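Local coordinates for outer membrane protein OMP121 (Bacteroides thetaiotaomicron, PDB 5FQ8) that probably imports nutrients across the outer membrane as a TonB-dependent beta-barrel receptor working with a surface lipoprotein, at residues V581-K586 and F657-S662; F194-G199 and Y238-D243; D673-S678 and G695-R700. All coordinates share one frame; numbering follows the deposited sequence.

In the fold
Contacts 1 and 3 lie on the same run of neighbouring strands in the TonB-dependent receptor barrel: both use strand 661-680, contact 1 at its start and contact 3 further along, with centres 39 Å apart and nearest atoms about 19 Å apart. Contact 2 joins two loops away from them, its centre 59 Å from that of contact 1 and 51 Å from that of contact 3, which lies across the chain's centre from it. Of the three, only contact 2 lies beside a metal site. It holds Glu197, a calcium ligand in a structure of this protein although no ion is bound there in this chain, and its Phe198 side chain is about 7 Å from a bound calcium ion.

Contact 1. Residues V581-K586 and F657-S662; sequences VITFGK and FKNRLS
Val581 O accepts the backbone N-H of Phe657 at 3.1 Å with an N-H...O angle of 160°, so the bond is nearly straight at the hydrogen. At the acceptor it is less regular, because the donor stands above the carbonyl plane, 42° out of it. Thr583 supplies the second polar attachment: Asn659 N gives a weak hydrogen bond to its OG1 at 3.3 Å, and Lys658 N lies 2.9 Å from the same OG1. The Thr583 torsion explains this division of labour. With chi1 at -51°, OG1 sits beside the backbone N, while CG2 is anti to that N and meets Asn659 ND2 at 3.7 Å, the two side chains crossing at about a right angle. At the start of the turn, Val581 and Phe657 run side by side in the same direction. Val581 CG1 approaches Phe657 CE1 at 3.7 Å, and CG2 lies at the ring edge, in its plane. Phe657 to Arg660 form a type I' beta turn, closed by Arg660 N to Phe657 O, which links strands 643-656 and 661-680 as a tight hairpin. Thr583 and Phe584 both face Ala655, a classic beta bulge. One regular and one weak bond to separate oxygens of 581-586, with the Val581-Phe657 packing, thus continue the join where the pairing of strands 582-596 and 643-656 runs out at the turn.

Contact 2. Residues F194-G199 and Y238-D243; sequences FQNEFG and YVAMPD
Asn196 carries its CG beside the backbone N and anti to the carbonyl carbon (chi1 -68°), which lays the amide across Pro242; Tyr238, with CG anti to its backbone N (chi1 -165°), sends its phenol instead to Gly199. The Asn196 and Pro242 side chains cross at about a right angle. Asn196 OD1 is 3.5 Å from Pro242 CB, and Asn196 ND2 is 3.6 Å from that same CB. Closer to the backbone, Asn196 CB meets Ala240 CB at 3.8 Å, a small apolar pair. The amide's polar end has its partner elsewhere: Arg339 NH2 donates to OD1. These two irregular segments belong to the loop region between barrel strands 177-188 and 252-264, and the second also packs on the lipoprotein chain BT_2262 through Met241 and Asp243. At the other end of the contact, Tyr238 OH lies 3.1 Å from Gly199 N and makes a weak hydrogen bond to Pro216 O, while the Tyr238 ring meets His206 edge-to-face. In the loop carrying Asn196, Glu197, a calcium ligand in a structure of this protein, is paired here through OE2 with Arg217 NH1 in a salt bridge.

Contact 3. Residues D673-S678 and G695-R700; sequences DKQIFS and GKIRNR
The Asp673 carboxylate slants across the Lys696 chain, beside its methylenes and not at its ammonium. Asp673 OD1 lies 3.3 Å from Lys696 CG, and Asp673 OD2 is 4.0 Å from Lys696 CE, whereas Lys696 NZ stays 5.1 Å from Asp673 OD2. An extended lysine chain beyond CG carries that charge past the carboxylate. The actual salt bridge lies within 673-678 and does not cross the contact: Lys674 NZ reaches Asp673 OD2 at 2.9 Å, from above the carboxylate plane by 46°. Replacing Asp673 by an alanine would probably leave Lys674 without its anionic mate and strip Lys696 of the group lying along its methylenes. Gln675, its chain extended beyond CG, is inclined across Ile697, placing Gln675 NE2 3.8 Å from Ile697 CG1; the same NE2 donates to Ser92 O. The contact marks where strand 661-680 changes partner. Ile697 still bonds Thr672 through the backbone, while Gln675 bonds Leu694, just beyond strand 689-693. Between the segments themselves direct backbone bonds are lacking, and one water joins them, donating to Gly695 O at 2.6 Å and accepting weak bonds from Gln675 N and Gln675 NE2; Asp673 thus has its charge met by Lys674 while it touches Lys696 through methylenes.

Contact 1. Residues V581-K586 and F657-S662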
# COMPACT_ATOMS: atom_id res chain seq x y z
N VAL B 581 -3.08 2.28 72.28
CA VAL B 581 -2.20 3.31 71.72
C VAL B 581 -1.74 2.83 70.35
O VAL B 581 -1.56 3.62 69.42
CB VAL B 581 -1.01 3.60 72.64
CG1 VAL B 581 0.20 4.03 71.83
CG2 VAL B 581 -1.37 4.70 73.60
N ILE B 582 -1.59 1.52 70.22
CA ILE B 582 -1.17 0.87 68.99
C ILE B 582 -2.41 0.24 68.36
O ILE B 582 -2.85 -0.83 68.78
CB ILE B 582 -0.08 -0.16 69.25
CG1 ILE B 582 1.05 0.48 70.04
CG2 ILE B 582 0.44 -0.71 67.96
CD1 ILE B 582 2.02 -0.51 70.52
N THR B 583 -2.97 0.90 67.35
CA THR B 583 -4.14 0.34 66.69
C THR B 583 -3.80 -0.93 65.93
O THR B 583 -4.57 -1.89 65.94
CB THR B 583 -4.74 1.36 65.72
OG1 THR B 583 -4.93 2.62 66.38
CG2 THR B 583 -6.05 0.87 65.20
N PHE B 584 -2.65 -0.94 65.26
CA PHE B 584 -2.30 -2.03 64.37
C PHE B 584 -0.79 -2.13 64.31
O PHE B 584 -0.09 -1.11 64.32
CB PHE B 584 -2.90 -1.79 62.97
CG PHE B 584 -2.78 -2.95 62.04
CD1 PHE B 584 -3.43 -4.14 62.29
CD2 PHE B 584 -2.02 -2.85 60.88
CE1 PHE B 584 -3.32 -5.21 61.43
CE2 PHE B 584 -1.91 -3.91 60.02
CZ PHE B 584 -2.56 -5.10 60.29
N GLY B 585 -0.29 -3.36 64.30
CA GLY B 585 1.13 -3.63 64.23
C GLY B 585 1.37 -4.98 63.60
O GLY B 585 1.13 -6.02 64.21
N LYS B 586 1.85 -4.96 62.35
CA LYS B 586 1.99 -6.14 61.51
C LYS B 586 3.38 -6.16 60.91
O LYS B 586 3.84 -5.13 60.41
CB LYS B 586 0.93 -6.12 60.40
CG LYS B 586 1.12 -7.09 59.28
CD LYS B 586 0.33 -6.60 58.08
CE LYS B 586 0.30 -7.60 56.94
NZ LYS B 586 -0.64 -8.73 57.21
N PHE B 657 -3.44 5.42 67.68
CA PHE B 657 -4.46 6.38 68.09
C PHE B 657 -5.68 6.32 67.18
O PHE B 657 -6.08 7.30 66.56
CB PHE B 657 -3.89 7.79 68.13
CG PHE B 657 -2.55 7.88 68.81
CD1 PHE B 657 -2.29 7.19 69.98
CD2 PHE B 657 -1.55 8.65 68.26
CE1 PHE B 657 -1.05 7.28 70.58
CE2 PHE B 657 -0.30 8.74 68.85
CZ PHE B 657 -0.05 8.06 70.02
N LYS B 658 -6.27 5.12 67.10
CA LYS B 658 -7.43 4.83 66.26
C LYS B 658 -7.23 5.33 64.83
O LYS B 658 -8.01 6.12 64.30
CB LYS B 658 -8.72 5.42 66.85
CG LYS B 658 -9.05 4.95 68.25
CD LYS B 658 -9.71 3.60 68.28
CE LYS B 658 -9.85 3.09 69.72
NZ LYS B 658 -10.53 4.04 70.64
N ASN B 659 -6.14 4.86 64.22
CA ASN B 659 -5.79 5.15 62.83
C ASN B 659 -5.49 6.61 62.58
O ASN B 659 -5.48 7.04 61.42
CB ASN B 659 -6.88 4.68 61.87
CG ASN B 659 -6.62 3.31 61.35
OD1 ASN B 659 -5.88 3.13 60.37
ND2 ASN B 659 -7.22 2.31 61.98
N ARG B 660 -5.24 7.40 63.61
CA ARG B 660 -4.88 8.80 63.38
C ARG B 660 -3.40 8.97 63.14
O ARG B 660 -2.95 10.10 62.96
CB ARG B 660 -5.33 9.67 64.56
CG ARG B 660 -6.83 9.77 64.67
CD ARG B 660 -7.23 10.80 65.66
NE ARG B 660 -6.84 12.14 65.25
CZ ARG B 660 -6.87 13.19 66.06
NH1 ARG B 660 -7.27 13.04 67.31
NH2 ARG B 660 -6.51 14.38 65.62
N LEU B 661 -2.65 7.88 63.10
CA LEU B 661 -1.24 7.86 62.71
C LEU B 661 -0.96 6.47 62.18
O LEU B 661 -1.37 5.48 62.79
CB LEU B 661 -0.32 8.20 63.88
CG LEU B 661 1.17 8.18 63.58
CD1 LEU B 661 1.48 9.24 62.57
CD2 LEU B 661 1.98 8.38 64.83
N SER B 662 -0.29 6.40 61.03
CA SER B 662 -0.14 5.14 60.31
C SER B 662 1.07 5.23 59.39
O SER B 662 1.25 6.25 58.72
CB SER B 662 -1.40 4.82 59.51
OG SER B 662 -1.16 3.85 58.52

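Contact 2. Residues F194-G199 and Y238-D243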
# COMPACT_ATOMS: atom_id res chain seq x y z
N PHE B 194 13.09 32.11 26.73
CA PHE B 194 13.71 32.62 25.53
C PHE B 194 14.55 33.84 25.82
O PHE B 194 14.37 34.53 26.81
CB PHE B 194 12.65 33.00 24.50
CG PHE B 194 11.81 31.87 24.08
CD1 PHE B 194 12.36 30.81 23.40
CD2 PHE B 194 10.46 31.85 24.36
CE1 PHE B 194 11.59 29.75 23.01
CE2 PHE B 194 9.68 30.80 23.96
CZ PHE B 194 10.25 29.75 23.29
N GLN B 195 15.48 34.10 24.91
CA GLN B 195 16.19 35.35 24.86
C GLN B 195 15.36 36.33 24.04
O GLN B 195 14.80 35.96 23.02
CB GLN B 195 17.57 35.12 24.23
CG GLN B 195 18.06 36.26 23.37
CD GLN B 195 17.72 36.09 21.92
OE1 GLN B 195 17.46 37.05 21.23
NE2 GLN B 195 17.74 34.86 21.45
N ASN B 196 15.25 37.55 24.50
CA ASN B 196 14.56 38.58 23.73
C ASN B 196 15.50 39.74 23.41
O ASN B 196 15.06 40.88 23.29
CB ASN B 196 13.31 39.11 24.45
CG ASN B 196 12.19 38.07 24.54
OD1 ASN B 196 11.55 37.74 23.54
ND2 ASN B 196 11.94 37.58 25.74
N GLU B 197 16.79 39.45 23.27
CA GLU B 197 17.77 40.49 23.03
C GLU B 197 18.11 40.65 21.55
O GLU B 197 18.29 41.78 21.09
CB GLU B 197 19.04 40.17 23.82
CG GLU B 197 19.90 41.37 24.15
CD GLU B 197 21.13 41.01 24.96
OE1 GLU B 197 21.17 39.91 25.54
OE2 GLU B 197 22.06 41.84 25.01
N PHE B 198 18.16 39.56 20.80
CA PHE B 198 18.56 39.58 19.40
C PHE B 198 17.49 38.93 18.53
O PHE B 198 16.79 38.02 18.96
CB PHE B 198 19.90 38.87 19.20
CG PHE B 198 20.92 39.16 20.27
CD1 PHE B 198 21.75 40.25 20.16
CD2 PHE B 198 21.03 38.33 21.37
CE1 PHE B 198 22.68 40.51 21.13
CE2 PHE B 198 21.96 38.58 22.34
CZ PHE B 198 22.78 39.68 22.22
N GLY B 199 17.39 39.38 17.28
CA GLY B 199 16.35 38.93 16.39
C GLY B 199 16.86 38.11 15.23
O GLY B 199 17.94 37.51 15.26
N TYR B 238 12.06 46.42 14.22
CA TYR B 238 12.92 45.34 14.70
C TYR B 238 12.86 45.32 16.23
O TYR B 238 13.70 45.88 16.93
CB TYR B 238 14.34 45.54 14.18
CG TYR B 238 15.22 44.33 14.31
CD1 TYR B 238 14.76 43.08 13.95
CD2 TYR B 238 16.52 44.45 14.76
CE1 TYR B 238 15.56 41.97 14.07
CE2 TYR B 238 17.33 43.35 14.88
CZ TYR B 238 16.84 42.11 14.53
OH TYR B 238 17.61 40.99 14.63
N VAL B 239 11.82 44.67 16.75
CA VAL B 239 11.60 44.57 18.18
C VAL B 239 11.28 43.14 18.53
O VAL B 239 10.93 42.33 17.68
CB VAL B 239 10.47 45.49 18.68
CG1 VAL B 239 10.81 46.94 18.46
CG2 VAL B 239 9.18 45.15 17.98
N ALA B 240 11.39 42.82 19.81
CA ALA B 240 11.10 41.47 20.27
C ALA B 240 9.62 41.29 20.51
O ALA B 240 8.91 42.22 20.90
CB ALA B 240 11.87 41.16 21.55
N MET B 241 9.14 40.07 20.29
CA MET B 241 7.76 39.70 20.55
C MET B 241 7.77 38.53 21.52
O MET B 241 7.58 37.38 21.13
CB MET B 241 7.04 39.34 19.26
CG MET B 241 6.99 40.46 18.28
SD MET B 241 5.42 40.43 17.48
CE MET B 241 5.54 41.73 16.30
N PRO B 242 7.95 38.81 22.81
CA PRO B 242 8.25 37.73 23.76
C PRO B 242 7.14 36.72 23.90
O PRO B 242 7.39 35.58 24.30
CB PRO B 242 8.48 38.48 25.07
CG PRO B 242 8.80 39.86 24.67
CD PRO B 242 8.00 40.12 23.46
N ASP B 243 5.91 37.10 23.60
CA ASP B 243 4.77 36.22 23.77
C ASP B 243 4.43 35.44 22.51
O ASP B 243 3.39 34.79 22.46
CB ASP B 243 3.54 37.02 24.20
CG ASP B 243 3.28 36.92 25.67
OD1 ASP B 243 4.23 36.55 26.39
OD2 ASP B 243 2.14 37.21 26.09

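Contact 3. Residues D673-S678 and G695-R700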
# COMPACT_ATOMS: atom_id res chain seq x y z
N ASP B 673 16.68 -12.66 36.36
CA ASP B 673 17.77 -13.40 35.75
C ASP B 673 17.31 -14.11 34.48
O ASP B 673 16.13 -14.37 34.28
CB ASP B 673 18.33 -14.44 36.72
CG ASP B 673 19.75 -14.84 36.37
OD1 ASP B 673 20.44 -14.04 35.73
OD2 ASP B 673 20.17 -15.94 36.75
N LYS B 674 18.28 -14.43 33.63
CA LYS B 674 18.08 -15.20 32.40
C LYS B 674 16.98 -14.61 31.51
O LYS B 674 16.34 -15.34 30.76
CB LYS B 674 17.77 -16.67 32.70
CG LYS B 674 18.68 -17.33 33.71
CD LYS B 674 20.14 -17.19 33.35
CE LYS B 674 21.00 -18.23 34.06
NZ LYS B 674 20.49 -18.54 35.43
N GLN B 675 16.75 -13.31 31.58
CA GLN B 675 15.78 -12.70 30.68
C GLN B 675 16.25 -12.80 29.24
O GLN B 675 17.37 -12.40 28.91
CB GLN B 675 15.56 -11.25 31.10
CG GLN B 675 15.57 -10.21 30.02
CD GLN B 675 15.71 -8.82 30.59
OE1 GLN B 675 15.60 -7.83 29.90
NE2 GLN B 675 15.94 -8.75 31.88
N ILE B 676 15.40 -13.36 28.38
CA ILE B 676 15.74 -13.52 26.97
C ILE B 676 15.68 -12.17 26.27
O ILE B 676 14.68 -11.45 26.36
CB ILE B 676 14.80 -14.52 26.29
CG1 ILE B 676 15.05 -15.93 26.78
CG2 ILE B 676 15.01 -14.48 24.84
CD1 ILE B 676 14.06 -16.41 27.75
N PHE B 677 16.73 -11.84 25.54
CA PHE B 677 16.88 -10.51 24.99
C PHE B 677 17.74 -10.59 23.75
O PHE B 677 18.65 -11.42 23.68
CB PHE B 677 17.50 -9.58 26.05
CG PHE B 677 17.86 -8.24 25.54
CD1 PHE B 677 16.90 -7.29 25.32
CD2 PHE B 677 19.17 -7.91 25.32
CE1 PHE B 677 17.22 -6.05 24.87
CE2 PHE B 677 19.50 -6.66 24.86
CZ PHE B 677 18.52 -5.72 24.64
N SER B 678 17.44 -9.75 22.76
CA SER B 678 18.22 -9.71 21.52
C SER B 678 19.44 -8.85 21.78
O SER B 678 19.44 -7.64 21.56
CB SER B 678 17.38 -9.18 20.38
OG SER B 678 16.51 -10.19 19.88
N GLY B 695 22.07 -11.61 32.15
CA GLY B 695 22.37 -11.71 33.56
C GLY B 695 21.25 -11.14 34.42
O GLY B 695 20.12 -10.97 33.98
N LYS B 696 21.60 -10.84 35.66
CA LYS B 696 20.66 -10.30 36.62
C LYS B 696 20.52 -8.80 36.48
O LYS B 696 21.51 -8.07 36.44
CB LYS B 696 21.11 -10.65 38.04
CG LYS B 696 21.16 -12.13 38.32
CD LYS B 696 21.86 -12.45 39.62
CE LYS B 696 21.90 -13.92 39.80
NZ LYS B 696 22.26 -14.31 41.16
N ILE B 697 19.29 -8.34 36.39
CA ILE B 697 18.96 -6.94 36.55
C ILE B 697 18.38 -6.78 37.95
O ILE B 697 17.35 -7.37 38.28
CB ILE B 697 17.96 -6.47 35.49
CG1 ILE B 697 18.45 -6.89 34.11
CG2 ILE B 697 17.80 -4.97 35.54
CD1 ILE B 697 19.40 -5.92 33.56
N ARG B 698 19.07 -6.01 38.78
CA ARG B 698 18.74 -5.91 40.19
C ARG B 698 18.04 -4.60 40.49
O ARG B 698 18.45 -3.54 40.00
CB ARG B 698 20.00 -6.05 41.05
CG ARG B 698 19.72 -6.21 42.51
CD ARG B 698 20.98 -6.45 43.26
NE ARG B 698 21.80 -5.26 43.27
CZ ARG B 698 23.06 -5.24 43.68
NH1 ARG B 698 23.64 -6.34 44.11
NH2 ARG B 698 23.74 -4.10 43.65
N ASN B 699 16.96 -4.68 41.26
CA ASN B 699 16.27 -3.51 41.79
C ASN B 699 16.13 -3.70 43.30
O ASN B 699 15.48 -4.64 43.75
CB ASN B 699 14.90 -3.32 41.13
CG ASN B 699 15.02 -2.81 39.72
OD1 ASN B 699 15.21 -1.62 39.48
ND2 ASN B 699 14.89 -3.71 38.77
N ARG B 700 16.76 -2.81 44.06
CA ARG B 700 16.69 -2.78 45.52
C ARG B 700 16.23 -1.40 45.94
O ARG B 700 16.55 -0.40 45.30
CB ARG B 700 18.04 -3.04 46.18
CG ARG B 700 18.60 -4.43 46.09
CD ARG B 700 19.80 -4.60 47.04
NE ARG B 700 20.67 -3.43 47.12
CZ ARG B 700 21.92 -3.47 47.58
NH1 ARG B 700 22.44 -4.61 47.98
NH2 ARG B 700 22.64 -2.35 47.62
O HOH W 1 17.73 -10.46 33.04